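Local atomic coordinates of peptidoglycan hydrolase FlgJ (Sphingomonas sp. A1, PDB entry 3VWO), a protein that probably hydrolyses the peptidoglycan layer as a flagellum-specific muramidase, so that the flagellar rod can be assembled in the periplasmic space. Residues Val65-Thr70 with Val80-Phe85; Gln17-Pro22 with Asp97-Val102; Ala119-Leu124 with Asp137-Val142; Phe53-Gly58 with Arg86-Tyr91. One frame throughout, in Å; residues are numbered along the deposited sequence.

Contact 1: Val65-Thr70 with Val80-Phe85; sequences VVEART and VRVERF
Val80 meets Arg69 obliquely, its CG1 methyl 4.0 Å from Arg69 NE. Arg81 next exchanges two backbone hydrogen bonds with Thr70; the shorter, from Thr70 N to Arg81 O, is 2.7 Å long. The Arg81 side chain turns to the same face as Thr70, and its guanidinium forms salt bridges with Glu83 and, beyond both segments, with Glu72. Val82 sits opposite Arg69 in a non-hydrogen-bonded pair and points to the other face, where its CG1 packs 3.9 Å from Glu67 CB, the two side chains at about a right angle. Glu83 and Ala68 form the next hydrogen-bonded pair, and Glu83 CG lies 3.6 Å from Thr70 CG2. Arg84 answers Glu67: NH1 is 2.8 Å from OE2, but the oxygen stands over the guanidinium face and the two planes are 64° apart, so charge alone draws them together. Phe85 closes the register with Val66, Phe85 N giving a bond of 2.8 Å to Val66 O. With CG anti to the carbonyl carbon (chi1 -73°), its ring lies along the first strand: CD2 is 3.7 Å from Ala68 CB, and Thr70 CB comes in at the ring edge, 3.6 Å from CZ. Such alternation of pairs marks antiparallel pairing, and the short connection between strands 65-74 and 77-86 makes it a beta hairpin, here of the C-terminal glycosyl hydrolase 73 domain.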
# COMPACT_ATOMS: atom_id res chain seq x y z
N VAL A 65 -7.55 13.92 7.24
CA VAL A 65 -7.64 12.61 7.86
C VAL A 65 -9.03 12.05 7.67
O VAL A 65 -9.98 12.78 7.38
CB VAL A 65 -7.35 12.67 9.37
CG1 VAL A 65 -5.91 13.02 9.63
CG2 VAL A 65 -8.27 13.67 10.06
N VAL A 66 -9.15 10.74 7.82
CA VAL A 66 -10.44 10.06 7.80
C VAL A 66 -10.42 9.03 8.91
O VAL A 66 -9.49 8.23 9.00
CB VAL A 66 -10.70 9.36 6.45
CG1 VAL A 66 -12.01 8.58 6.50
CG2 VAL A 66 -10.73 10.37 5.31
N GLU A 67 -11.42 9.05 9.78
CA GLU A 67 -11.57 7.98 10.75
C GLU A 67 -12.14 6.78 10.01
O GLU A 67 -13.14 6.89 9.31
CB GLU A 67 -12.52 8.38 11.88
CG GLU A 67 -11.84 9.04 13.07
CD GLU A 67 -12.68 8.97 14.34
OE1 GLU A 67 -13.92 8.90 14.22
OE2 GLU A 67 -12.10 8.97 15.44
N ALA A 68 -11.50 5.62 10.17
CA ALA A 68 -11.96 4.43 9.48
C ALA A 68 -11.76 3.18 10.33
O ALA A 68 -10.84 3.11 11.14
CB ALA A 68 -11.26 4.27 8.13
N ARG A 69 -12.66 2.22 10.15
CA ARG A 69 -12.57 0.94 10.81
C ARG A 69 -11.33 0.24 10.27
O ARG A 69 -11.03 0.34 9.08
CB ARG A 69 -13.82 0.12 10.47
CG ARG A 69 -13.69 -1.37 10.70
CD ARG A 69 -14.90 -2.11 10.11
NE ARG A 69 -14.75 -3.56 10.23
CZ ARG A 69 -14.04 -4.31 9.40
NH1 ARG A 69 -13.41 -3.76 8.37
NH2 ARG A 69 -13.96 -5.62 9.59
N THR A 70 -10.60 -0.44 11.15
CA THR A 70 -9.44 -1.20 10.72
C THR A 70 -9.25 -2.47 11.55
O THR A 70 -9.57 -2.50 12.74
CB THR A 70 -8.16 -0.34 10.77
OG1 THR A 70 -7.10 -1.02 10.09
CG2 THR A 70 -7.76 -0.05 12.21
N VAL A 80 -10.52 -5.16 16.16
CA VAL A 80 -11.26 -4.24 15.29
C VAL A 80 -11.46 -2.90 15.99
O VAL A 80 -12.10 -2.82 17.03
CB VAL A 80 -12.64 -4.80 14.88
CG1 VAL A 80 -13.36 -3.79 13.99
CG2 VAL A 80 -12.48 -6.12 14.16
N ARG A 81 -10.90 -1.84 15.41
CA ARG A 81 -11.12 -0.51 15.95
C ARG A 81 -11.21 0.56 14.87
O ARG A 81 -11.01 0.29 13.69
CB ARG A 81 -10.02 -0.15 16.96
CG ARG A 81 -8.65 -0.69 16.62
CD ARG A 81 -7.62 -0.30 17.66
NE ARG A 81 -6.35 -1.00 17.45
CZ ARG A 81 -5.94 -2.03 18.19
NH1 ARG A 81 -4.78 -2.61 17.93
NH2 ARG A 81 -6.68 -2.47 19.19
N VAL A 82 -11.53 1.77 15.31
CA VAL A 82 -11.57 2.92 14.42
C VAL A 82 -10.34 3.78 14.70
O VAL A 82 -10.07 4.14 15.85
CB VAL A 82 -12.85 3.75 14.65
CG1 VAL A 82 -12.77 5.08 13.91
CG2 VAL A 82 -14.08 2.96 14.22
N GLU A 83 -9.57 4.07 13.66
CA GLU A 83 -8.35 4.85 13.80
C GLU A 83 -8.35 6.00 12.80
O GLU A 83 -9.14 6.00 11.86
CB GLU A 83 -7.13 3.97 13.55
CG GLU A 83 -7.07 2.73 14.42
CD GLU A 83 -6.31 2.96 15.71
OE1 GLU A 83 -6.30 4.10 16.21
OE2 GLU A 83 -5.71 1.99 16.23
N ARG A 84 -7.46 6.96 12.99
CA ARG A 84 -7.31 8.06 12.04
C ARG A 84 -6.34 7.67 10.93
O ARG A 84 -5.18 7.38 11.19
CB ARG A 84 -6.75 9.30 12.75
CG ARG A 84 -7.72 10.45 12.89
CD ARG A 84 -8.52 10.33 14.16
NE ARG A 84 -9.38 11.49 14.36
CZ ARG A 84 -10.17 11.67 15.41
NH1 ARG A 84 -10.21 10.75 16.37
NH2 ARG A 84 -10.92 12.76 15.51
N PHE A 85 -6.80 7.70 9.68
CA PHE A 85 -5.94 7.43 8.53
C PHE A 85 -5.64 8.73 7.81
O PHE A 85 -6.43 9.67 7.86
CB PHE A 85 -6.60 6.44 7.57
CG PHE A 85 -6.64 5.03 8.08
CD1 PHE A 85 -5.66 4.12 7.72
CD2 PHE A 85 -7.65 4.63 8.95
CE1 PHE A 85 -5.69 2.82 8.19
CE2 PHE A 85 -7.69 3.33 9.44
CZ PHE A 85 -6.71 2.43 9.06

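Contact 2: Gln17-Pro22 with Asp97-Val102; sequences QSLGVP and DYADLV
Leu19 presses its branched end against Tyr98, Ala99 and Val102, and it does so beside a Schellman motif that ends helix 2-19. In that motif Gly20, with a positive phi of 70°, is the C-prime residue: Val21 N returns to Ala16 O, and a weak bond runs from Gly20 N to Gln17 O. Leu19 and Tyr98 stand at about a right angle, the CD1 methyl lying 3.7 Å from Tyr98 CE2. Leu19 CG is anti to its carbonyl carbon (chi1 -66°), which turns CG toward helix 91-104, and chi2 then splits the methyls between different neighbours. CD1 goes chiefly to the tyrosine, while CD2 lies 3.9 Å from Ala99 O and also reaches Val102. Between these neighbours Ala99 offers a small surface, its CB 4.2 Å from Leu19 CG. At the margin Ser18 adds a looser touch through CB. Were Leu19 cut back to alanine, both methyls would be gone, which would probably open a gap beside the Tyr98 ring and take from Val102 its neighbour on this helix end. The tyrosine ring is also braced from within its own helix and by Phe53, which stacks on it. Val102 CG2 covers one face, 3.5 Å above the plane and displaced toward the rim, while CG1 of the same residue lies 4.3 Å from Leu19 CD2.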
# COMPACT_ATOMS: atom_id res chain seq x y z
N GLN A 17 10.61 4.47 -8.51
CA GLN A 17 12.01 4.79 -8.81
C GLN A 17 12.75 5.37 -7.60
O GLN A 17 13.96 5.17 -7.45
CB GLN A 17 12.14 5.67 -10.06
CG GLN A 17 12.13 7.17 -9.82
CD GLN A 17 12.85 7.93 -10.93
OE1 GLN A 17 13.39 7.33 -11.86
NE2 GLN A 17 12.87 9.26 -10.82
N SER A 18 12.01 6.05 -6.72
CA SER A 18 12.58 6.58 -5.49
C SER A 18 13.03 5.45 -4.59
O SER A 18 13.95 5.61 -3.78
CB SER A 18 11.55 7.44 -4.74
OG SER A 18 11.20 8.59 -5.48
N LEU A 19 12.38 4.30 -4.73
CA LEU A 19 12.64 3.13 -3.89
C LEU A 19 13.47 2.05 -4.59
O LEU A 19 13.88 1.08 -3.97
CB LEU A 19 11.32 2.53 -3.40
CG LEU A 19 10.50 3.41 -2.46
CD1 LEU A 19 9.12 2.79 -2.17
CD2 LEU A 19 11.27 3.65 -1.17
N GLY A 20 13.69 2.21 -5.90
CA GLY A 20 14.46 1.23 -6.64
C GLY A 20 13.76 -0.11 -6.84
O GLY A 20 14.40 -1.15 -6.98
N VAL A 21 12.43 -0.08 -6.86
CA VAL A 21 11.63 -1.28 -7.06
C VAL A 21 10.77 -1.09 -8.31
O VAL A 21 10.48 0.04 -8.69
CB VAL A 21 10.72 -1.56 -5.84
CG1 VAL A 21 11.57 -1.72 -4.57
CG2 VAL A 21 9.70 -0.46 -5.66
N PRO A 22 10.37 -2.20 -8.96
CA PRO A 22 9.49 -2.10 -10.13
C PRO A 22 8.15 -1.50 -9.75
O PRO A 22 7.66 -1.76 -8.65
CB PRO A 22 9.31 -3.57 -10.54
CG PRO A 22 10.56 -4.25 -10.04
CD PRO A 22 10.85 -3.57 -8.74
N ASP A 97 3.89 9.89 -0.42
CA ASP A 97 3.94 9.74 1.02
C ASP A 97 4.42 8.34 1.39
O ASP A 97 5.22 8.17 2.32
CB ASP A 97 2.58 10.06 1.67
CG ASP A 97 2.70 10.33 3.16
OD1 ASP A 97 3.73 10.91 3.57
OD2 ASP A 97 1.78 9.97 3.92
N TYR A 98 3.97 7.33 0.64
CA TYR A 98 4.40 5.95 0.87
C TYR A 98 5.91 5.81 0.67
O TYR A 98 6.59 5.19 1.49
CB TYR A 98 3.65 4.98 -0.05
CG TYR A 98 4.22 3.57 -0.09
CD1 TYR A 98 3.84 2.61 0.83
CD2 TYR A 98 5.14 3.21 -1.07
CE1 TYR A 98 4.37 1.32 0.79
CE2 TYR A 98 5.67 1.94 -1.12
CZ TYR A 98 5.28 0.99 -0.19
OH TYR A 98 5.81 -0.27 -0.26
N ALA A 99 6.43 6.38 -0.41
CA ALA A 99 7.87 6.30 -0.68
C ALA A 99 8.65 7.04 0.39
O ALA A 99 9.75 6.64 0.75
CB ALA A 99 8.21 6.87 -2.06
N ASP A 100 8.08 8.13 0.90
CA ASP A 100 8.74 8.87 1.96
C ASP A 100 8.84 8.02 3.22
O ASP A 100 9.91 7.93 3.82
CB ASP A 100 7.99 10.17 2.27
CG ASP A 100 8.64 10.97 3.38
OD1 ASP A 100 9.72 11.55 3.14
OD2 ASP A 100 8.09 11.00 4.50
N LEU A 101 7.73 7.39 3.59
CA LEU A 101 7.67 6.54 4.77
C LEU A 101 8.60 5.34 4.68
O LEU A 101 9.45 5.12 5.55
CB LEU A 101 6.23 6.05 4.98
CG LEU A 101 5.98 5.27 6.27
CD1 LEU A 101 6.56 6.00 7.46
CD2 LEU A 101 4.49 5.05 6.47
N VAL A 102 8.44 4.55 3.62
CA VAL A 102 9.24 3.34 3.45
C VAL A 102 10.71 3.67 3.18
O VAL A 102 11.62 2.99 3.67
CB VAL A 102 8.66 2.46 2.32
CG1 VAL A 102 9.62 1.32 1.98
CG2 VAL A 102 7.29 1.91 2.70

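Contact 3: Ala119-Leu124 with Asp137-Val142; sequences AFARAL and DKLARV
Leu139 extends CG directly away from its own backbone N (chi1 176°), and a chi2 of 51° then sets the CD2 methyl among three side chains of the facing helix. Leu124 meets it with CG anti to the carbonyl carbon (chi1 -77°), a turn that helps bring its CD1 to 3.9 Å from Leu139 CD2, the two side chains at about a right angle. The same Leu139 methyl lies 3.9 Å from Ala121 CB and 4.1 Å from Phe120 CE2, the latter approach being oblique. One methyl group thus touches alanine, leucine and phenylalanine together. Leu124 CD1 has a second role, for it covers one face of the Phe120 ring at 3.4 Å above the plane, offset toward the rim, and so helps to hold the aromatic group where Leu139 can touch it. Small side chains stand where the backbones are nearest, which probably allows the close approach: Ala121 and Ala140 bring their CA atoms to 6.0 Å, and Ala121 CB packs 4.1 Å from Ala140 N. The axes of the two short segments approach to 8.4 Å, running nearly antiparallel, as expected of a helix-loop-helix hairpin formed by consecutive helices. Farther in, Phe120 touches Tyr98 and meets Phe25 at an inclined angle, while Leu139 rests on Leu32 of helix 23-34, so the pair is joined to the helical core. Every side chain that touches here is hydrocarbon, which suggests that these two segments are held mainly by apolar fit and exclusion of water, with no polar pair between them to fix their register.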
# COMPACT_ATOMS: atom_id res chain seq x y z
N ALA A 119 11.14 -11.35 -2.19
CA ALA A 119 12.11 -10.65 -1.35
C ALA A 119 11.60 -9.28 -0.90
O ALA A 119 11.82 -8.87 0.24
CB ALA A 119 13.48 -10.53 -2.06
N PHE A 120 10.91 -8.59 -1.80
CA PHE A 120 10.27 -7.31 -1.50
C PHE A 120 9.20 -7.48 -0.41
O PHE A 120 9.18 -6.76 0.59
CB PHE A 120 9.66 -6.75 -2.78
CG PHE A 120 8.77 -5.54 -2.59
CD1 PHE A 120 9.32 -4.30 -2.32
CD2 PHE A 120 7.40 -5.65 -2.72
CE1 PHE A 120 8.51 -3.18 -2.15
CE2 PHE A 120 6.58 -4.53 -2.56
CZ PHE A 120 7.14 -3.30 -2.27
N ALA A 121 8.34 -8.47 -0.59
CA ALA A 121 7.22 -8.70 0.34
C ALA A 121 7.74 -9.12 1.71
O ALA A 121 7.26 -8.65 2.73
CB ALA A 121 6.27 -9.74 -0.23
N ARG A 122 8.73 -10.01 1.72
CA ARG A 122 9.35 -10.45 2.96
C ARG A 122 10.02 -9.31 3.71
O ARG A 122 9.90 -9.21 4.93
CB ARG A 122 10.35 -11.60 2.72
CG ARG A 122 9.68 -12.96 2.51
CD ARG A 122 10.70 -14.09 2.45
NE ARG A 122 11.66 -14.03 3.55
CZ ARG A 122 12.43 -15.04 3.93
NH1 ARG A 122 12.34 -16.22 3.32
NH2 ARG A 122 13.28 -14.89 4.94
N ALA A 123 10.74 -8.44 2.99
CA ALA A 123 11.37 -7.30 3.64
C ALA A 123 10.34 -6.37 4.30
O ALA A 123 10.58 -5.85 5.39
CB ALA A 123 12.24 -6.52 2.65
N LEU A 124 9.19 -6.18 3.64
CA LEU A 124 8.11 -5.38 4.22
C LEU A 124 7.56 -6.04 5.48
O LEU A 124 7.40 -5.40 6.52
CB LEU A 124 6.98 -5.16 3.21
CG LEU A 124 7.23 -4.12 2.11
CD1 LEU A 124 6.30 -4.32 0.95
CD2 LEU A 124 7.12 -2.71 2.67
N ASP A 137 3.30 -13.58 1.95
CA ASP A 137 2.88 -14.64 1.05
C ASP A 137 1.81 -14.13 0.09
O ASP A 137 1.89 -14.34 -1.12
CB ASP A 137 2.36 -15.84 1.83
CG ASP A 137 3.27 -17.05 1.71
OD1 ASP A 137 4.29 -17.10 2.42
OD2 ASP A 137 2.96 -17.94 0.89
N LYS A 138 0.83 -13.43 0.64
CA LYS A 138 -0.27 -12.90 -0.17
C LYS A 138 0.20 -11.84 -1.17
O LYS A 138 -0.20 -11.87 -2.33
CB LYS A 138 -1.38 -12.35 0.73
CG LYS A 138 -2.31 -13.44 1.26
CD LYS A 138 -3.40 -12.89 2.16
CE LYS A 138 -2.86 -12.53 3.53
NZ LYS A 138 -3.96 -12.38 4.53
N LEU A 139 1.05 -10.93 -0.71
CA LEU A 139 1.58 -9.88 -1.58
C LEU A 139 2.39 -10.46 -2.74
O LEU A 139 2.24 -10.05 -3.88
CB LEU A 139 2.43 -8.89 -0.77
CG LEU A 139 3.13 -7.79 -1.58
CD1 LEU A 139 2.13 -7.08 -2.50
CD2 LEU A 139 3.79 -6.80 -0.64
N ALA A 140 3.24 -11.44 -2.43
CA ALA A 140 4.04 -12.10 -3.46
C ALA A 140 3.17 -12.74 -4.55
O ALA A 140 3.51 -12.69 -5.73
CB ALA A 140 4.96 -13.13 -2.83
N ARG A 141 2.05 -13.34 -4.15
CA ARG A 141 1.15 -13.98 -5.11
C ARG A 141 0.50 -12.96 -6.04
O ARG A 141 0.26 -13.25 -7.21
CB ARG A 141 0.07 -14.79 -4.40
CG ARG A 141 0.58 -15.93 -3.53
CD ARG A 141 -0.56 -16.84 -3.08
NE ARG A 141 -0.34 -17.41 -1.75
CZ ARG A 141 -1.06 -17.10 -0.67
NH1 ARG A 141 -0.78 -17.66 0.50
NH2 ARG A 141 -2.06 -16.23 -0.77
N VAL A 142 0.19 -11.78 -5.52
CA VAL A 142 -0.37 -10.72 -6.36
C VAL A 142 0.68 -10.23 -7.34
O VAL A 142 0.42 -10.09 -8.54
CB VAL A 142 -0.88 -9.53 -5.52
CG1 VAL A 142 -1.46 -8.46 -6.43
CG2 VAL A 142 -1.93 -10.00 -4.50

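Contact 4: Phe53-Gly58 with Arg86-Tyr91; sequences FNIKAG and RAYDSY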
# COMPACT_ATOMS: atom_id res chain seq x y z
N PHE A 53 -2.45 2.61 0.55
CA PHE A 53 -1.56 1.78 1.35
C PHE A 53 -2.01 1.65 2.81
O PHE A 53 -1.34 1.04 3.62
CB PHE A 53 -0.12 2.30 1.26
CG PHE A 53 0.45 2.16 -0.12
CD1 PHE A 53 1.02 0.96 -0.53
CD2 PHE A 53 0.38 3.21 -1.01
CE1 PHE A 53 1.52 0.82 -1.80
CE2 PHE A 53 0.88 3.08 -2.29
CZ PHE A 53 1.45 1.88 -2.69
N ASN A 54 -3.17 2.23 3.11
CA ASN A 54 -3.75 2.16 4.46
C ASN A 54 -2.81 2.69 5.55
O ASN A 54 -2.66 2.08 6.61
CB ASN A 54 -4.22 0.73 4.77
CG ASN A 54 -5.49 0.36 4.03
OD1 ASN A 54 -6.42 1.16 3.93
ND2 ASN A 54 -5.53 -0.85 3.49
N ILE A 55 -2.20 3.83 5.27
CA ILE A 55 -1.25 4.45 6.19
C ILE A 55 -1.99 5.29 7.23
O ILE A 55 -2.69 6.25 6.89
CB ILE A 55 -0.29 5.37 5.44
CG1 ILE A 55 0.36 4.62 4.28
CG2 ILE A 55 0.78 5.91 6.40
CD1 ILE A 55 1.13 3.41 4.70
N LYS A 56 -1.83 4.93 8.50
CA LYS A 56 -2.47 5.68 9.57
C LYS A 56 -1.79 7.03 9.76
O LYS A 56 -0.65 7.22 9.35
CB LYS A 56 -2.44 4.89 10.87
CG LYS A 56 -3.40 3.70 10.90
CD LYS A 56 -3.51 3.13 12.31
CE LYS A 56 -2.69 1.87 12.46
NZ LYS A 56 -3.31 0.74 11.72
N ALA A 57 -2.49 7.97 10.38
CA ALA A 57 -1.87 9.24 10.71
C ALA A 57 -0.81 8.99 11.78
O ALA A 57 -1.01 8.19 12.70
CB ALA A 57 -2.92 10.23 11.22
N GLY A 58 0.34 9.65 11.65
CA GLY A 58 1.28 9.68 12.75
C GLY A 58 0.72 10.62 13.81
O GLY A 58 -0.28 11.29 13.56
N ARG A 86 -4.50 8.78 7.14
CA ARG A 86 -4.18 9.92 6.31
C ARG A 86 -5.13 10.00 5.13
O ARG A 86 -5.65 8.97 4.67
CB ARG A 86 -2.73 9.83 5.82
CG ARG A 86 -1.75 9.66 6.96
CD ARG A 86 -0.29 9.61 6.50
NE ARG A 86 0.58 9.28 7.63
CZ ARG A 86 1.91 9.37 7.62
NH1 ARG A 86 2.54 9.78 6.52
NH2 ARG A 86 2.60 9.05 8.70
N ALA A 87 -5.38 11.21 4.66
CA ALA A 87 -6.12 11.41 3.42
C ALA A 87 -5.33 12.36 2.55
O ALA A 87 -4.61 13.23 3.06
CB ALA A 87 -7.52 11.97 3.70
N TYR A 88 -5.42 12.17 1.24
CA TYR A 88 -4.58 12.93 0.32
C TYR A 88 -5.41 13.64 -0.75
O TYR A 88 -6.61 13.40 -0.88
CB TYR A 88 -3.59 11.99 -0.37
CG TYR A 88 -2.78 11.14 0.58
CD1 TYR A 88 -1.61 11.62 1.13
CD2 TYR A 88 -3.18 9.85 0.90
CE1 TYR A 88 -0.85 10.84 1.99
CE2 TYR A 88 -2.43 9.06 1.77
CZ TYR A 88 -1.26 9.57 2.30
OH TYR A 88 -0.48 8.80 3.15
N ASP A 89 -4.74 14.49 -1.52
CA ASP A 89 -5.36 15.22 -2.63
C ASP A 89 -5.39 14.40 -3.92
O ASP A 89 -6.14 14.73 -4.85
CB ASP A 89 -4.61 16.53 -2.90
CG ASP A 89 -4.71 17.51 -1.75
OD1 ASP A 89 -5.61 17.34 -0.90
OD2 ASP A 89 -3.89 18.45 -1.70
N SER A 90 -4.56 13.36 -4.00
CA SER A 90 -4.41 12.61 -5.24
C SER A 90 -3.66 11.31 -5.00
O SER A 90 -2.98 11.17 -3.99
CB SER A 90 -3.61 13.44 -6.25
OG SER A 90 -2.25 13.51 -5.87
N TYR A 91 -3.78 10.37 -5.94
CA TYR A 91 -2.97 9.16 -5.89
C TYR A 91 -1.48 9.49 -5.88
O TYR A 91 -0.70 8.81 -5.21
CB TYR A 91 -3.31 8.21 -7.05
CG TYR A 91 -4.66 7.55 -6.90
CD1 TYR A 91 -5.06 7.01 -5.69
CD2 TYR A 91 -5.55 7.49 -7.97
CE1 TYR A 91 -6.30 6.41 -5.54
CE2 TYR A 91 -6.80 6.89 -7.83
CZ TYR A 91 -7.17 6.35 -6.61
OH TYR A 91 -8.40 5.75 -6.47
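Arg86 is gripped by two successive carbonyls of the facing loop. Its backbone N gives a nearly straight bond of 3.1 Å to Ile55 O, in the carbonyl plane, and its NE gives another of 3.0 Å to Lys56 O. The arginine chain runs extended from CG to NE (chi2 -178°), which carries NE along to that second carbonyl. This bond is more bent (141° at the hydrogen), with the donor 35° above the plane of the Lys56 carbonyl. Ile55 CG2 lies over one face of the guanidinium, 3.6 Å from NE, while Ala57 CA packs 3.8 Å from Arg86 CG. Both segments are mostly irregular; 53-58 leads toward the beta hairpin, and 86-91 runs from its last strand residue to helix 91-104, whose N-cap is Ser90, with OG accepting from Gln93 N. Outside this shell Asp97, midway along that helix, pairs with Arg86 NH1 and also hydrogen-bonds Tyr88 OH. A leucine in place of Arg86 would probably leave Lys56 O without this donor and the Asp97 carboxylate without its charged mate. Tyr88 itself touches Ile55, its OH 4.1 Å from CB. Asn51 ties the two backbones together, its ND2 hydrogen-bonded to both Ile55 O and Arg86 O.

How the contacts relate
Contact 4 is the junction of the set. Its centre lies about 11 Å from that of contact 1, to which it is joined by a probable hydrogen bond from Ala57 N to Arg84 O, 2.9 Å. Toward contact 2, centres about 15 Å apart, Leu101 CD2 packs 3.8 Å from Ile55 CG2. Contact 2 in turn leans on contact 3, their centres also about 15 Å apart, where Tyr98 OH is 3.9 Å from Phe120 CZ. Contacts 1 and 3 stand on opposite sides of the chain's centre, their own centres about 25 Å apart, without touching. A bound HEPES buffer molecule lies nearest contact 4, about 4 Å from the Ile55 side chain, and about 6, 7 and 8 Å from the side chains of Thr70, Val102 and Leu124.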